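Local coordinates for HTH-type transcriptional regulator PrpR (Mycobacterium tuberculosis, PDB 6D2S), which regulates transcription of the genes for short-chain fatty acid catabolism through the glyoxylate and methylcitrate cycles, acting as a DNA-binding activator and repressor, at residues D20-A25 with A131-L136; Y138-R143 with R157-G162. All coordinates share one frame; numbering follows the deposited sequence.

Contact 1 (D20-A25 with A131-L136). With NA (sodium ion), chain F.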
ATOM      1  N   ASP A  20       6.479  14.204   4.059  1.00 15.43           N
ATOM      2  CA  ASP A  20       5.581  15.015   4.878  1.00 15.95           C
ATOM      3  C   ASP A  20       4.289  14.277   5.201  1.00 14.84           C
ATOM      4  O   ASP A  20       3.740  14.438   6.297  1.00 15.92           O
ATOM      5  CB  ASP A  20       5.273  16.345   4.183  1.00 21.81           C
ATOM      6  CG  ASP A  20       6.488  17.243   4.082  1.00 34.43           C
ATOM      7  OD1 ASP A  20       7.321  17.236   5.015  1.00 39.17           O
ATOM      8  OD2 ASP A  20       6.621  17.944   3.058  1.00 39.82           O
ATOM      9  N   LEU A  21       3.764  13.492   4.249  1.00 12.96           N
ATOM     10  CA  LEU A  21       2.547  12.729   4.509  1.00 15.04           C
ATOM     11  C   LEU A  21       2.823  11.534   5.399  1.00 14.70           C
ATOM     12  O   LEU A  21       2.004  11.188   6.256  1.00 14.60           O
ATOM     13  CB  LEU A  21       1.929  12.234   3.206  1.00 17.67           C
ATOM     14  CG  LEU A  21       0.965  13.107   2.436  1.00 24.33           C
ATOM     15  CD1 LEU A  21       0.447  12.264   1.261  1.00 20.02           C
ATOM     16  CD2 LEU A  21      -0.163  13.601   3.340  1.00 17.61           C
ATOM     17  N   ASP A  22       3.953  10.858   5.165  1.00 11.76           N
ATOM     18  CA  ASP A  22       4.324   9.722   5.994  1.00 10.68           C
ATOM     19  C   ASP A  22       4.477  10.159   7.449  1.00 13.69           C
ATOM     20  O   ASP A  22       3.960   9.508   8.365  1.00 12.50           O
ATOM     21  CB  ASP A  22       5.615   9.099   5.453  1.00 11.99           C
ATOM     22  CG  ASP A  22       5.685   7.599   5.686  1.00 14.35           C
ATOM     23  OD1 ASP A  22       5.728   7.193   6.863  1.00 14.80           O
ATOM     24  OD2 ASP A  22       5.677   6.838   4.695  1.00 13.55           O
ATOM     25  N   MET A  23       5.182  11.271   7.675  1.00 11.31           N
ATOM     26  CA  MET A  23       5.362  11.787   9.032  1.00 13.81           C
ATOM     27  C   MET A  23       4.053  12.291   9.626  1.00 16.13           C
ATOM     28  O   MET A  23       3.813  12.131  10.830  1.00 16.49           O
ATOM     29  CB  MET A  23       6.402  12.914   9.025  1.00 16.37           C
ATOM     30  CG  MET A  23       7.790  12.461   8.650  1.00 17.60           C
ATOM     31  SD  MET A  23       8.557  11.576  10.032  1.00 21.87           S
ATOM     32  CE  MET A  23       8.914  12.926  11.162  1.00 27.40           C
ATOM     33  N   ALA A  24       3.202  12.929   8.813  1.00 15.76           N
ATOM     34  CA  ALA A  24       1.927  13.404   9.347  1.00 15.72           C
ATOM     35  C   ALA A  24       1.070  12.239   9.832  1.00 13.62           C
ATOM     36  O   ALA A  24       0.450  12.316  10.897  1.00 15.98           O
ATOM     37  CB  ALA A  24       1.177  14.223   8.296  1.00 16.80           C
ATOM     38  N   ALA A  25       1.032  11.148   9.064  1.00 13.73           N
ATOM     39  CA  ALA A  25       0.275   9.967   9.473  1.00 14.78           C
ATOM     40  C   ALA A  25       0.825   9.391  10.770  1.00 14.99           C
ATOM     41  O   ALA A  25       0.071   9.085  11.704  1.00 15.86           O
ATOM     42  CB  ALA A  25       0.316   8.910   8.364  1.00 12.61           C
ATOM     43  N   ALA A 131      -3.172   6.739   3.958  1.00 11.52           N
ATOM     44  CA  ALA A 131      -3.907   5.694   4.670  1.00 14.09           C
ATOM     45  C   ALA A 131      -3.000   4.509   4.976  1.00 15.55           C
ATOM     46  O   ALA A 131      -3.023   3.970   6.084  1.00 12.54           O
ATOM     47  CB  ALA A 131      -5.124   5.240   3.860  1.00 12.57           C
ATOM     48  N   GLY A 132      -2.171   4.107   4.011  1.00 11.20           N
ATOM     49  CA  GLY A 132      -1.199   3.056   4.282  1.00  9.64           C
ATOM     50  C   GLY A 132      -0.219   3.432   5.378  1.00 12.43           C
ATOM     51  O   GLY A 132       0.167   2.592   6.192  1.00 10.48           O
ATOM     52  N   ALA A 133       0.213   4.695   5.403  1.00  9.16           N
ATOM     53  CA  ALA A 133       1.191   5.127   6.392  1.00 10.80           C
ATOM     54  C   ALA A 133       0.558   5.345   7.757  1.00 14.21           C
ATOM     55  O   ALA A 133       1.275   5.368   8.759  1.00 12.42           O
ATOM     56  CB  ALA A 133       1.896   6.406   5.935  1.00 11.53           C
ATOM     57  N   PHE A 134      -0.769   5.481   7.817  1.00  8.74           N
ATOM     58  CA  PHE A 134      -1.455   5.576   9.103  1.00 10.96           C
ATOM     59  C   PHE A 134      -1.703   4.188   9.703  1.00 12.69           C
ATOM     60  O   PHE A 134      -1.442   3.954  10.894  1.00 12.89           O
ATOM     61  CB  PHE A 134      -2.778   6.333   8.913  1.00 11.97           C
ATOM     62  CG  PHE A 134      -3.404   6.774  10.209  1.00 14.11           C
ATOM     63  CD1 PHE A 134      -4.067   5.862  11.016  1.00 14.34           C
ATOM     64  CD2 PHE A 134      -3.302   8.085  10.632  1.00 18.47           C
ATOM     65  CE1 PHE A 134      -4.624   6.253  12.226  1.00 18.23           C
ATOM     66  CE2 PHE A 134      -3.853   8.474  11.848  1.00 16.69           C
ATOM     67  CZ  PHE A 134      -4.516   7.554  12.634  1.00 17.92           C
ATOM     68  N   LEU A 135      -2.226   3.261   8.890  1.00 10.58           N
ATOM     69  CA  LEU A 135      -2.431   1.884   9.341  1.00 10.92           C
ATOM     70  C   LEU A 135      -1.122   1.201   9.699  1.00 12.08           C
ATOM     71  O   LEU A 135      -1.091   0.325  10.574  1.00 13.51           O
ATOM     72  CB  LEU A 135      -3.132   1.070   8.254  1.00 10.57           C
ATOM     73  CG  LEU A 135      -4.661   1.136   8.272  1.00 17.92           C
ATOM     74  CD1 LEU A 135      -5.136   2.584   8.171  1.00 18.99           C
ATOM     75  CD2 LEU A 135      -5.209   0.290   7.146  1.00 15.81           C
ATOM     76  N   LEU A 136      -0.043   1.552   9.002  1.00 10.44           N
ATOM     77  CA  LEU A 136       1.257   0.914   9.178  1.00 11.16           C
ATOM     78  C   LEU A 136       2.263   2.015   9.482  1.00 11.32           C
ATOM     79  O   LEU A 136       3.065   2.409   8.621  1.00 12.03           O
ATOM     80  CB  LEU A 136       1.642   0.114   7.934  1.00 11.29           C
ATOM     81  CG  LEU A 136       0.553  -0.876   7.508  1.00 11.60           C
ATOM     82  CD1 LEU A 136       0.835  -1.413   6.083  1.00 13.56           C
ATOM     83  CD2 LEU A 136       0.456  -2.017   8.536  1.00 12.32           C
TER
HETATM   84 NA    NA F 505       8.156  19.664   2.953  1.00 43.73          NA
HETATM   85  O   HOH W   1       3.847   6.421   9.128  1.00 11.01           O
HETATM   86  O   HOH W   2       7.650  18.540   0.233  1.00 53.14           O
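Ala25 packs its methyl group against the last turn of helix 116-135, where CB lies 3.8 Å from CB of Ala133 and 3.6 Å from the backbone N of Phe134. Two small side chains facing each other let the helices approach closely: their axes come within 8.3 Å and cross at -37°, and the CA atoms of Ala25 and Phe134 are 4.7 Å apart. The Phe134 ring extends beyond this point, CG anti to its own N (chi1 -166°), which brings CD2 to 3.7 Å from the carbonyl O of Ala25. The carboxylate of Asp22 lies against the Ala133 methyl in van der Waals contact.

The polar part runs through one water, which lies between Asp22 OD1 (3.0 Å) and the carbonyl O of Ala133 (2.8 Å), within hydrogen-bonding distance of both. The buried carboxylate is further held by salt bridges from Arg169 to OD2 and Arg175 to OD1, which would favour its charged form. On the same helix Asp20 binds a sodium ion through OD2 at 2.3 Å.

Helix 19-31 thus packs on the C-terminal end of helix 116-135 of the IrrE N-terminal-like domain, with Leu21 directed to helix 101-109 and Ala131 to helix 84-99.

Contact 2 (Y138-R143 with R157-G162); sequences YREFHR and RRFGVG
Phe141 and Phe159 form an offset edge-to-face pair, with the edge of Phe141 toward the face of Phe159, centroids 5.6 Å apart and planes at 60°. The closest atoms are CD1 of Phe141 and CE2 of Phe159, at 3.8 Å. The far end of the Phe159 ring also reaches the backbone of helix 138-147, with CZ 3.9 Å from CA of Phe141. Glu140 also touches this ring: with CG anti to its N (chi1 177°) and the chain extended, it runs past Phe159 in the opposite sense and places OE2 3.5 Å from CE1, the carboxylate and ring planes 38° apart.

These are consecutive helices of the IrrE N-terminal-like domain, 138-147 and 152-159, the second ending at Phe159; Gly160 then leaves helical geometry with a positive phi.

Around this shell, a water donates to Glu140 OE2 at 2.6 Å and accepts from Arg158 NE at 2.8 Å, lying in the guanidinium plane. It bridges two opposite charges that do not touch directly, while Thr36 OG1 gives OE2 a further hydrogen bond. CG of Arg158 sits above one face of the Phe159 ring, toward its rim, 3.9 Å from the plane. Phe141 also packs on Arg169 and Leu170 of helix 163-170.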
ATOM      1  N   TYR A 138       5.345   4.241  10.342  1.00 10.62           N
ATOM      2  CA  TYR A 138       6.633   3.885   9.746  1.00 11.49           C
ATOM      3  C   TYR A 138       7.543   3.126  10.710  1.00 14.52           C
ATOM      4  O   TYR A 138       8.001   2.019  10.401  1.00 10.44           O
ATOM      5  CB  TYR A 138       7.340   5.146   9.220  1.00 11.71           C
ATOM      6  CG  TYR A 138       8.478   4.816   8.278  1.00  9.90           C
ATOM      7  CD1 TYR A 138       9.694   4.336   8.771  1.00  9.78           C
ATOM      8  CD2 TYR A 138       8.334   4.967   6.903  1.00 12.40           C
ATOM      9  CE1 TYR A 138      10.737   4.014   7.921  1.00  9.81           C
ATOM     10  CE2 TYR A 138       9.387   4.643   6.033  1.00 10.00           C
ATOM     11  CZ  TYR A 138      10.581   4.171   6.557  1.00  9.87           C
ATOM     12  OH  TYR A 138      11.622   3.857   5.711  1.00 11.09           O
ATOM     13  N   ARG A 139       7.881   3.728  11.857  1.00 10.96           N
ATOM     14  CA  ARG A 139       8.898   3.117  12.704  1.00 12.43           C
ATOM     15  C   ARG A 139       8.418   1.785  13.260  1.00 13.99           C
ATOM     16  O   ARG A 139       9.185   0.816  13.332  1.00 14.41           O
ATOM     17  CB  ARG A 139       9.287   4.061  13.846  1.00 18.23           C
ATOM     18  CG  ARG A 139      10.074   5.289  13.414  1.00 27.06           C
ATOM     19  CD  ARG A 139      10.545   6.068  14.631  1.00 48.67           C
ATOM     20  NE  ARG A 139      11.278   7.278  14.272  1.00 72.32           N
ATOM     21  CZ  ARG A 139      11.756   8.151  15.155  1.00 88.64           C
ATOM     22  NH1 ARG A 139      11.580   7.950  16.455  1.00 92.68           N
ATOM     23  NH2 ARG A 139      12.410   9.228  14.738  1.00 92.61           N
ATOM     24  N   GLU A 140       7.157   1.726  13.678  1.00 14.36           N
ATOM     25  CA  GLU A 140       6.609   0.477  14.192  1.00 14.03           C
ATOM     26  C   GLU A 140       6.593  -0.596  13.111  1.00 12.70           C
ATOM     27  O   GLU A 140       6.948  -1.754  13.367  1.00 14.79           O
ATOM     28  CB  GLU A 140       5.196   0.717  14.741  1.00 18.45           C
ATOM     29  CG  GLU A 140       4.521  -0.549  15.243  1.00 20.01           C
ATOM     30  CD  GLU A 140       3.139  -0.293  15.841  1.00 28.31           C
ATOM     31  OE1 GLU A 140       2.856   0.857  16.241  1.00 27.98           O
ATOM     32  OE2 GLU A 140       2.341  -1.248  15.898  1.00 28.67           O
ATOM     33  N   PHE A 141       6.166  -0.236  11.898  1.00 12.54           N
ATOM     34  CA  PHE A 141       6.099  -1.204  10.811  1.00 13.91           C
ATOM     35  C   PHE A 141       7.492  -1.660  10.393  1.00 12.58           C
ATOM     36  O   PHE A 141       7.728  -2.859  10.174  1.00 12.18           O
ATOM     37  CB  PHE A 141       5.351  -0.588   9.624  1.00  9.58           C
ATOM     38  CG  PHE A 141       5.199  -1.519   8.463  1.00 10.75           C
ATOM     39  CD1 PHE A 141       4.307  -2.580   8.524  1.00 12.51           C
ATOM     40  CD2 PHE A 141       5.942  -1.322   7.292  1.00 11.66           C
ATOM     41  CE1 PHE A 141       4.164  -3.457   7.440  1.00 13.00           C
ATOM     42  CE2 PHE A 141       5.801  -2.184   6.213  1.00 14.22           C
ATOM     43  CZ  PHE A 141       4.917  -3.256   6.287  1.00 13.72           C
ATOM     44  N   HIS A 142       8.428  -0.713  10.288  1.00 11.77           N
ATOM     45  CA  HIS A 142       9.808  -1.056   9.942  1.00 13.87           C
ATOM     46  C   HIS A 142      10.397  -2.008  10.969  1.00 15.14           C
ATOM     47  O   HIS A 142      11.006  -3.027  10.613  1.00 14.31           O
ATOM     48  CB  HIS A 142      10.646   0.223   9.835  1.00 11.65           C
ATOM     49  CG  HIS A 142      12.072  -0.013   9.434  1.00 17.64           C
ATOM     50  ND1 HIS A 142      13.077  -0.236  10.353  1.00 27.65           N
ATOM     51  CD2 HIS A 142      12.661  -0.049   8.217  1.00 26.82           C
ATOM     52  CE1 HIS A 142      14.223  -0.406   9.716  1.00 29.77           C
ATOM     53  NE2 HIS A 142      14.000  -0.288   8.419  1.00 23.53           N
ATOM     54  N   ARG A 143      10.219  -1.688  12.259  1.00 12.52           N
ATOM     55  CA  ARG A 143      10.703  -2.572  13.314  0.55 16.34           C
ATOM     56  C   ARG A 143      10.070  -3.953  13.204  1.00 16.14           C
ATOM     57  O   ARG A 143      10.757  -4.970  13.365  1.00 18.17           O
ATOM     58  CB  ARG A 143      10.422  -1.949  14.685  0.55 17.44           C
ATOM     59  CG  ARG A 143      10.895  -2.772  15.874  0.55 26.58           C
ATOM     60  CD  ARG A 143      10.715  -2.006  17.191  0.55 33.82           C
ATOM     61  NE  ARG A 143       9.310  -1.747  17.519  0.55 38.17           N
ATOM     62  CZ  ARG A 143       8.707  -0.567  17.388  0.55 41.37           C
ATOM     63  NH1 ARG A 143       9.381   0.483  16.931  0.55 41.15           N
ATOM     64  NH2 ARG A 143       7.426  -0.433  17.715  0.55 38.90           N
ATOM     65  N   ARG A 157      -1.145 -10.321   9.386  1.00 16.14           N
ATOM     66  CA  ARG A 157      -1.889 -10.752  10.564  0.53 19.02           C
ATOM     67  C   ARG A 157      -1.601  -9.853  11.760  1.00 19.28           C
ATOM     68  O   ARG A 157      -2.505  -9.551  12.549  1.00 21.37           O
ATOM     69  CB  ARG A 157      -1.554 -12.207  10.884  0.53 22.32           C
ATOM     70  CG  ARG A 157      -2.095 -13.171   9.853  0.53 26.78           C
ATOM     71  CD  ARG A 157      -2.194 -14.582  10.407  0.53 29.95           C
ATOM     72  NE  ARG A 157      -0.959 -15.329  10.210  0.53 31.50           N
ATOM     73  CZ  ARG A 157      -0.662 -15.978   9.092  0.53 32.81           C
ATOM     74  NH1 ARG A 157      -1.510 -15.962   8.071  0.53 32.86           N
ATOM     75  NH2 ARG A 157       0.482 -16.642   8.991  0.53 35.42           N
ATOM     76  N   ARG A 158      -0.354  -9.412  11.907  1.00 15.30           N
ATOM     77  CA  ARG A 158      -0.003  -8.561  13.039  1.00 18.23           C
ATOM     78  C   ARG A 158      -0.736  -7.228  12.993  1.00 20.91           C
ATOM     79  O   ARG A 158      -1.239  -6.751  14.022  1.00 20.17           O
ATOM     80  CB  ARG A 158       1.505  -8.326  13.070  1.00 18.92           C
ATOM     81  CG  ARG A 158       1.935  -7.275  14.089  1.00 24.08           C
ATOM     82  CD  ARG A 158       3.384  -7.478  14.492  1.00 29.93           C
ATOM     83  NE  ARG A 158       3.929  -6.322  15.195  1.00 37.71           N
ATOM     84  CZ  ARG A 158       5.117  -6.312  15.793  1.00 47.18           C
ATOM     85  NH1 ARG A 158       5.872  -7.402  15.781  1.00 47.46           N
ATOM     86  NH2 ARG A 158       5.545  -5.218  16.407  1.00 50.98           N
ATOM     87  N   PHE A 159      -0.787  -6.596  11.818  1.00 14.72           N
ATOM     88  CA  PHE A 159      -1.424  -5.289  11.687  1.00 14.01           C
ATOM     89  C   PHE A 159      -2.873  -5.372  11.225  1.00 18.27           C
ATOM     90  O   PHE A 159      -3.572  -4.352  11.251  1.00 19.58           O
ATOM     91  CB  PHE A 159      -0.620  -4.393  10.738  1.00 13.23           C
ATOM     92  CG  PHE A 159       0.704  -3.990  11.306  1.00 13.74           C
ATOM     93  CD1 PHE A 159       0.804  -2.895  12.147  1.00 18.45           C
ATOM     94  CD2 PHE A 159       1.842  -4.734  11.046  1.00 15.49           C
ATOM     95  CE1 PHE A 159       2.023  -2.522  12.697  1.00 20.43           C
ATOM     96  CE2 PHE A 159       3.071  -4.367  11.594  1.00 15.95           C
ATOM     97  CZ  PHE A 159       3.160  -3.261  12.422  1.00 20.02           C
ATOM     98  N   GLY A 160      -3.341  -6.561  10.850  1.00 17.28           N
ATOM     99  CA  GLY A 160      -4.719  -6.745  10.427  1.00 19.98           C
ATOM    100  C   GLY A 160      -5.027  -6.239   9.038  1.00 21.27           C
ATOM    101  O   GLY A 160      -6.150  -5.775   8.787  1.00 17.57           O
ATOM    102  N   VAL A 161      -4.071  -6.323   8.115  1.00 15.95           N
ATOM    103  CA  VAL A 161      -4.242  -5.800   6.767  1.00 15.13           C
ATOM    104  C   VAL A 161      -3.935  -6.899   5.756  1.00 15.27           C
ATOM    105  O   VAL A 161      -3.363  -7.940   6.084  1.00 19.10           O
ATOM    106  CB  VAL A 161      -3.365  -4.555   6.514  1.00 17.98           C
ATOM    107  CG1 VAL A 161      -3.744  -3.441   7.492  1.00 13.67           C
ATOM    108  CG2 VAL A 161      -1.886  -4.900   6.654  1.00 18.37           C
ATOM    109  N   GLY A 162      -4.320  -6.645   4.502  1.00 16.34           N
ATOM    110  CA  GLY A 162      -4.159  -7.635   3.456  1.00 13.81           C
ATOM    111  C   GLY A 162      -2.756  -7.685   2.862  1.00 17.68           C
ATOM    112  O   GLY A 162      -1.919  -6.810   3.069  1.00 15.75           O
TER
HETATM  113  O   HOH W   3       3.067  -3.764  16.096  1.00 39.90           O

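In the fold
Contacts 1 and 2 follow one another along the chain, their centres about 12 Å apart, and helix 116-135 leads directly into helix 138-147. Leu136, at the turn between these helices, links them: its CD2 is 3.4 Å from CG of Phe159, and its CB is 3.8 Å from CD1 of Phe141. A second junction is made by Asp22 and Tyr138, with OD1 of the former 3.4 Å from CD2 of the latter. Arg169 ties into the same turn, its NE hydrogen-bonded to the carbonyl O of Leu136, and Arg175 reaches both Asp22 and Tyr138, the latter through a cation-pi interaction. The sodium ion is bound on the contact 1 side and not at contact 2.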